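Local coordinates for cucumber peeling cupredoxin (Cucumis sativus, PDB 1JER), which binds a single copper ion in a cupredoxin fold and probably serves as an electron-transfer protein, at residues Val92-His95 with Cys96-Gln100; Glu53-Gln56 with Ser57-Cys61. All blocks are in the same frame, centred on the assembly; numbering follows the deposited sequence.

Interaction 1: Val92-His95 with Cys96-Gln100. With CU (copper (II) ion), chain B.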
loop_
_atom_site.group_PDB
_atom_site.type_symbol
_atom_site.label_atom_id
_atom_site.label_comp_id
_atom_site.label_asym_id
_atom_site.label_seq_id
_atom_site.Cartn_x
_atom_site.Cartn_y
_atom_site.Cartn_z
ATOM N N VAL A 92 11.611 16.021 -3.876
ATOM C CA VAL A 92 11.531 17.471 -3.526
ATOM C C VAL A 92 12.908 18.056 -3.488
ATOM O O VAL A 92 13.820 17.569 -2.844
ATOM C CB VAL A 92 10.838 17.632 -2.177
ATOM C CG1 VAL A 92 11.017 19.024 -1.594
ATOM C CG2 VAL A 92 9.396 17.206 -2.222
ATOM N N GLY A 93 13.083 19.226 -4.175
ATOM C CA GLY A 93 14.319 19.943 -4.045
ATOM C C GLY A 93 15.589 19.204 -4.100
ATOM O O GLY A 93 15.865 18.481 -5.097
ATOM N N THR A 94 16.466 19.357 -3.111
ATOM C CA THR A 94 17.755 18.623 -3.146
ATOM C C THR A 94 17.733 17.423 -2.207
ATOM O O THR A 94 18.800 16.894 -1.832
ATOM C CB THR A 94 18.882 19.579 -2.653
ATOM O OG1 THR A 94 18.519 20.084 -1.374
ATOM C CG2 THR A 94 18.917 20.818 -3.581
ATOM N N HIS A 95 16.563 16.997 -1.754
ATOM C CA HIS A 95 16.511 15.931 -0.735
ATOM C C HIS A 95 17.201 14.659 -1.199
ATOM O O HIS A 95 17.931 13.997 -0.451
ATOM C CB HIS A 95 15.050 15.658 -0.392
ATOM C CG HIS A 95 14.375 16.835 0.236
ATOM N ND1 HIS A 95 13.124 16.759 0.758
ATOM C CD2 HIS A 95 14.788 18.112 0.425
ATOM C CE1 HIS A 95 12.742 17.920 1.261
ATOM N NE2 HIS A 95 13.756 18.771 1.064
ATOM N N CYS A 96 16.972 14.269 -2.461
ATOM C CA CYS A 96 17.632 13.003 -2.897
ATOM C C CYS A 96 19.122 13.181 -2.879
ATOM O O CYS A 96 19.889 12.356 -2.377
ATOM C CB CYS A 96 17.095 12.688 -4.293
ATOM S SG CYS A 96 17.823 11.262 -5.118
ATOM N N SER A 97 19.640 14.317 -3.408
ATOM C CA SER A 97 21.105 14.460 -3.369
ATOM C C SER A 97 21.664 14.490 -1.942
ATOM O O SER A 97 22.866 14.277 -1.829
ATOM C CB SER A 97 21.492 15.857 -3.964
ATOM O OG SER A 97 21.072 15.870 -5.307
ATOM N N ASN A 98 20.867 14.836 -0.964
ATOM C CA ASN A 98 21.245 14.930 0.425
ATOM C C ASN A 98 21.000 13.645 1.178
ATOM O O ASN A 98 21.122 13.527 2.391
ATOM C CB ASN A 98 20.561 16.139 1.084
ATOM C CG ASN A 98 21.341 17.416 0.683
ATOM O OD1 ASN A 98 20.764 18.365 0.190
ATOM N ND2 ASN A 98 22.652 17.352 0.862
ATOM N N GLY A 99 20.712 12.552 0.419
ATOM C CA GLY A 99 20.616 11.249 1.102
ATOM C C GLY A 99 19.246 10.712 1.342
ATOM O O GLY A 99 19.069 9.642 2.002
ATOM N N GLN A 100 18.191 11.397 0.907
ATOM C CA GLN A 100 16.846 10.859 1.145
ATOM C C GLN A 100 16.501 9.950 -0.052
ATOM O O GLN A 100 15.759 10.314 -0.950
ATOM C CB GLN A 100 15.770 11.912 1.306
ATOM C CG GLN A 100 14.447 11.378 1.787
ATOM C CD GLN A 100 13.410 12.451 2.060
ATOM O OE1 GLN A 100 13.545 13.593 1.602
ATOM N NE2 GLN A 100 12.395 12.119 2.834
HETATM CU CU CU B . 12.032 15.037 0.889
HETATM O O HOH W 1 15.067 15.331 -4.312
HETATM O O HOH W 2 17.890 15.978 -5.333
#
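The H95 imidazole and the Q100 side-chain amide lie side by side and point the same way, their planes 32° apart. V92 O sits 3.1 Å above one face of the H95 ring, offset toward its rim. Q100 OE1 approaches the ring obliquely, and both groups end on the copper ion. The H47 ring also meets the H95 ring, planes about 55° apart. This is part of the ligand loop of the cupredoxin fold, between strands 84-89 and 101-107. Residues 92-100 give two of the four copper ligands; C90, just before them in the same loop, is the third, and H47 comes from elsewhere in the chain. H95 ND1 binds copper at 2.0 Å and Q100 OE1 at 2.2 Å. Q100 CG is anti to the backbone N (chi1 -170°) and the chain stays extended beyond it, which carries the amide oxygen to the metal. V92 to H95 form a type II' turn, closed by H95 N to V92 O. Q100 N donates a fairly straight 2.9 Å bond to H95 O, joining the backbones of the two ligand residues directly. N98 N divides its one proton between T94 O, a bent bond of 3.0 Å, and H95 O, a weak one. Two waters tie the turn to the following residues: one links V92 O to C96 N, the other G93 O to S97 N. W14 lies against Q100. H95 CB touches Q100 OE1 at 3.2 Å.

Interaction 2: Glu53-Gln56 with Ser57-Cys61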
loop_
_atom_site.group_PDB
_atom_site.type_symbol
_atom_site.label_atom_id
_atom_site.label_comp_id
_atom_site.label_asym_id
_atom_site.label_seq_id
_atom_site.Cartn_x
_atom_site.Cartn_y
_atom_site.Cartn_z
ATOM N N GLU A 53 13.187 3.450 -11.837
ATOM C CA GLU A 53 13.391 2.255 -12.641
ATOM C C GLU A 53 14.800 1.690 -12.572
ATOM O O GLU A 53 14.971 0.465 -12.466
ATOM C CB GLU A 53 13.038 2.571 -14.101
ATOM C CG GLU A 53 12.524 3.952 -14.372
ATOM C CD GLU A 53 13.262 5.118 -13.793
ATOM O OE1 GLU A 53 14.297 5.565 -14.329
ATOM O OE2 GLU A 53 12.753 5.710 -12.799
ATOM N N THR A 54 15.807 2.530 -12.734
ATOM C CA THR A 54 17.189 2.131 -12.894
ATOM C C THR A 54 18.089 2.707 -11.823
ATOM O O THR A 54 17.798 3.784 -11.298
ATOM C CB THR A 54 17.773 2.689 -14.250
ATOM O OG1 THR A 54 16.854 2.373 -15.304
ATOM C CG2 THR A 54 17.821 4.219 -14.133
ATOM N N LYS A 55 19.205 2.016 -11.564
ATOM C CA LYS A 55 20.185 2.439 -10.604
ATOM C C LYS A 55 20.855 3.761 -11.007
ATOM O O LYS A 55 21.303 4.525 -10.167
ATOM C CB LYS A 55 21.286 1.385 -10.369
ATOM C CG LYS A 55 22.291 1.877 -9.319
ATOM C CD LYS A 55 23.553 1.073 -9.272
ATOM C CE LYS A 55 24.677 1.830 -8.546
ATOM N NZ LYS A 55 24.173 2.371 -7.232
ATOM N N GLN A 56 21.008 3.914 -12.325
ATOM C CA GLN A 56 21.732 5.105 -12.851
ATOM C C GLN A 56 20.943 6.353 -12.487
ATOM O O GLN A 56 21.513 7.289 -11.920
ATOM C CB GLN A 56 21.892 4.949 -14.358
ATOM C CG GLN A 56 22.958 3.993 -14.821
ATOM C CD GLN A 56 22.863 2.547 -14.448
ATOM O OE1 GLN A 56 22.005 1.754 -14.878
ATOM N NE2 GLN A 56 23.857 2.063 -13.661
ATOM N N SER A 57 19.637 6.317 -12.769
ATOM C CA SER A 57 18.786 7.476 -12.417
ATOM C C SER A 57 18.759 7.714 -10.914
ATOM O O SER A 57 18.797 8.859 -10.444
ATOM C CB SER A 57 17.348 7.155 -12.875
ATOM O OG SER A 57 17.296 7.289 -14.278
ATOM N N PHE A 58 18.604 6.629 -10.141
ATOM C CA PHE A 58 18.580 6.741 -8.659
ATOM C C PHE A 58 19.886 7.355 -8.203
ATOM O O PHE A 58 19.960 8.237 -7.347
ATOM C CB PHE A 58 18.553 5.257 -8.147
ATOM C CG PHE A 58 18.693 5.076 -6.662
ATOM C CD1 PHE A 58 17.624 5.420 -5.812
ATOM C CD2 PHE A 58 19.833 4.579 -6.084
ATOM C CE1 PHE A 58 17.738 5.218 -4.453
ATOM C CE2 PHE A 58 19.972 4.417 -4.722
ATOM C CZ PHE A 58 18.886 4.725 -3.897
ATOM N N ASP A 59 21.021 6.822 -8.755
ATOM C CA ASP A 59 22.304 7.333 -8.301
ATOM C C ASP A 59 22.449 8.824 -8.606
ATOM O O ASP A 59 23.011 9.615 -7.857
ATOM C CB ASP A 59 23.492 6.566 -8.850
ATOM C CG ASP A 59 23.728 5.193 -8.239
ATOM O OD1 ASP A 59 23.146 4.864 -7.194
ATOM O OD2 ASP A 59 24.533 4.407 -8.825
ATOM N N ALA A 60 21.947 9.216 -9.770
ATOM C CA ALA A 60 22.176 10.625 -10.140
ATOM C C ALA A 60 21.038 11.504 -9.603
ATOM O O ALA A 60 21.097 12.710 -9.931
ATOM C CB ALA A 60 22.075 10.682 -11.693
ATOM N N CYS A 61 20.041 10.961 -8.941
ATOM C CA CYS A 61 18.840 11.743 -8.579
ATOM C C CYS A 61 18.287 12.439 -9.816
ATOM O O CYS A 61 17.972 13.630 -9.779
ATOM C CB CYS A 61 19.064 12.723 -7.455
ATOM S SG CYS A 61 19.578 11.899 -5.891
#
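D59 N donates to K55 O at 2.7 Å, with an N-H...O angle of 156°. The same two residues meet through their side chains, which cross obliquely as a salt bridge on the surface. K55 NZ donates at 2.7 Å to D59 OD1, which accepts through its syn lone pair. The lysine chain runs out nearly extended and bends only at its last torsion (chi4 49°), which swings NZ over to the carboxylate. D59 OD2 is too close to the lysine chain in the model, so its share in the salt bridge is doubtful and the NZ-OD1 bond carries the weight. Both residues belong to the short helix 55-60. T54 is at its N-cap position, though the T54 side chain makes no capping bond. T54 O accepts F58 N at 3.2 Å, the first bond of the helix here. Q56 O receives A60 N at 2.9 Å. The helix closes in a Schellman motif at C61, which has positive phi. At the other end T54 CG2 packs tightly on S57, 3.1 Å from both S57 N and S57 OG, because chi1 of -49° puts it between the backbone N and the carbonyl carbon. E53 OE1 lies near the same hydroxyl at 3.5 Å, a weak and unsettled bond. The buried F58 ring leads away to V89 and Y87, and makes a cation-pi contact with K101.

Overall arrangement
Interaction 2 closes before interaction 1 opens along the chain, yet the two touch directly. The C61-C96 disulfide joins the C-terminal side of helix 55-60 to the copper-ligand loop, and S97 N packs against C61 SG. Their centres are about 13 Å apart. Interaction 1 is partly buried and built round a metal, with imidazole nitrogen and amide oxygen ligands, loop backbone bonds and bridging waters. Interaction 2 lies on the surface, where regular helical bonds are joined by a charged pair. Strands 84-89 and 101-107 serve both: the ligand loop connects them, and the helix lays F58 on them.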